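Local coordinates for protein geranylgeranyl pyrophosphate synthetase (Pyrococcus horikoshii, PDB 1WY0) that probably condenses isopentenyl diphosphate with allylic diphosphates to build the twenty-carbon chain of geranylgeranyl diphosphate, at residues P99-H102 with R103-V107. Residues are numbered along the deposited sequence; the frame is centred on the assembly and turned at random.
Sequences PTVH and RIWGV
Thr100 and Ile104 are joined at the start of a short helix, residues 101-105, in the all-helical isoprenyl diphosphate synthase fold, where this single turn leads into helix 107-126. The amide N of Ile104 donates to Thr100 O at 3.2 Å, and the next bond, from Trp105 N to Val101 O, is shorter at 3.0 Å and almost straight, with 173° at the hydrogen. Thr100 occupies the N-cap position, yet its hydroxyl closes no cap; OG1 is instead hydrogen-bonded to the backbone carbonyls of Asp92 and Glu93.

The side chain of His102 lies beside Arg103 and also touches Asp87 and Ile88 of helix 69-90. Its CB sits 3.9 Å from Gly106 O, and from there chi1 of 72° sends CG between the backbone N and the carbonyl carbon, folding the imidazole back over its own backbone. CG consequently lies 3.2 Å from Arg103 N, ND1 stays 4.0 Å from that amide, CD2 rests against both it and Arg103 CG, and NE2 reaches within 3.5 Å of the same methylene. Thr100 OG1 stands over one face of the ring, displaced toward its rim and 3.1 Å from His102 CE1. With an alanine in place of His102, the CG methylene of Arg103 would probably lose its packing partner and Thr100 OG1 the ring face beside it. A bend at chi3 (54°) turns the guanidinium of Arg103, whose NH1 makes a weak hydrogen bond to Glu93 O.

Apolar contacts continue around the turn: Pro99 CB meets Ile104 CG1, and Trp105 packs its ring against helix 32-40, edge-to-face with His40. One face of that indole has Ile104 CG2 over its centre, and at its rim CE3 lies 3.8 Å from Val101 CG1.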
loop_
_atom_site.group_PDB
_atom_site.type_symbol
_atom_site.label_atom_id
_atom_site.label_comp_id
_atom_site.label_asym_id
_atom_site.label_seq_id
_atom_site.Cartn_x
_atom_site.Cartn_y
_atom_site.Cartn_z
ATOM N N PRO A 99 -6.273 14.033 16.629
ATOM C CA PRO A 99 -7.131 13.515 15.565
ATOM C C PRO A 99 -6.382 12.532 14.651
ATOM O O PRO A 99 -5.170 12.592 14.503
ATOM C CB PRO A 99 -7.614 14.711 14.748
ATOM C CG PRO A 99 -7.398 15.969 15.591
ATOM C CD PRO A 99 -6.219 15.490 16.558
ATOM N N THR A 100 -7.137 11.579 14.062
ATOM C CA THR A 100 -6.517 10.632 13.138
ATOM C C THR A 100 -6.229 11.277 11.770
ATOM O O THR A 100 -6.729 12.338 11.426
ATOM C CB THR A 100 -7.441 9.424 12.966
ATOM O OG1 THR A 100 -8.780 9.872 12.756
ATOM C CG2 THR A 100 -7.396 8.551 14.222
ATOM N N VAL A 101 -5.355 10.601 11.000
ATOM C CA VAL A 101 -4.958 11.159 9.710
ATOM C C VAL A 101 -6.172 11.421 8.817
ATOM O O VAL A 101 -6.320 12.472 8.208
ATOM C CB VAL A 101 -4.022 10.166 9.032
ATOM C CG1 VAL A 101 -3.687 10.648 7.622
ATOM C CG2 VAL A 101 -2.741 10.031 9.837
ATOM N N HIS A 102 -7.091 10.472 8.695
ATOM C CA HIS A 102 -8.231 10.667 7.803
ATOM C C HIS A 102 -9.167 11.811 8.211
ATOM O O HIS A 102 -9.750 12.474 7.355
ATOM C CB HIS A 102 -9.000 9.349 7.634
ATOM C CG HIS A 102 -9.785 8.934 8.839
ATOM N ND1 HIS A 102 -9.292 8.058 9.786
ATOM C CD2 HIS A 102 -11.010 9.307 9.274
ATOM C CE1 HIS A 102 -10.179 7.912 10.753
ATOM N NE2 HIS A 102 -11.231 8.660 10.466
ATOM N N ARG A 103 -9.295 12.070 9.507
ATOM C CA ARG A 103 -10.153 13.159 9.954
ATOM C C ARG A 103 -9.546 14.520 9.652
ATOM O O ARG A 103 -10.269 15.473 9.354
ATOM C CB ARG A 103 -10.430 13.050 11.451
ATOM C CG ARG A 103 -11.304 11.871 11.846
ATOM C CD ARG A 103 -11.737 12.022 13.287
ATOM N NE ARG A 103 -12.380 13.317 13.500
ATOM C CZ ARG A 103 -12.289 14.022 14.622
ATOM N NH1 ARG A 103 -11.579 13.559 15.646
ATOM N NH2 ARG A 103 -12.897 15.197 14.712
ATOM N N ILE A 104 -8.221 14.620 9.725
ATOM C CA ILE A 104 -7.535 15.877 9.452
ATOM C C ILE A 104 -7.386 16.191 7.967
ATOM O O ILE A 104 -7.646 17.318 7.532
ATOM C CB ILE A 104 -6.110 15.889 10.034
ATOM C CG1 ILE A 104 -6.139 15.709 11.552
ATOM C CG2 ILE A 104 -5.422 17.198 9.686
ATOM C CD1 ILE A 104 -4.737 15.684 12.167
ATOM N N TRP A 105 -6.948 15.203 7.192
ATOM C CA TRP A 105 -6.720 15.391 5.765
ATOM C C TRP A 105 -7.769 14.736 4.865
ATOM O O TRP A 105 -7.756 14.912 3.652
ATOM C CB TRP A 105 -5.316 14.877 5.416
ATOM C CG TRP A 105 -4.224 15.738 5.986
ATOM C CD1 TRP A 105 -3.818 16.962 5.516
ATOM C CD2 TRP A 105 -3.438 15.483 7.163
ATOM N NE1 TRP A 105 -2.834 17.480 6.328
ATOM C CE2 TRP A 105 -2.580 16.597 7.344
ATOM C CE3 TRP A 105 -3.376 14.425 8.080
ATOM C CZ2 TRP A 105 -1.669 16.683 8.408
ATOM C CZ3 TRP A 105 -2.472 14.511 9.138
ATOM C CH2 TRP A 105 -1.629 15.635 9.291
ATOM N N GLY A 106 -8.691 13.997 5.460
ATOM C CA GLY A 106 -9.714 13.347 4.660
ATOM C C GLY A 106 -9.318 11.916 4.369
ATOM O O GLY A 106 -8.151 11.555 4.490
ATOM N N VAL A 107 -10.289 11.108 3.980
ATOM C CA VAL A 107 -10.070 9.699 3.690
ATOM C C VAL A 107 -9.140 9.442 2.499
ATOM O O VAL A 107 -8.253 8.592 2.575
ATOM C CB VAL A 107 -11.440 9.006 3.467
ATOM C CG1 VAL A 107 -11.257 7.599 2.936
ATOM C CG2 VAL A 107 -12.202 8.984 4.780
#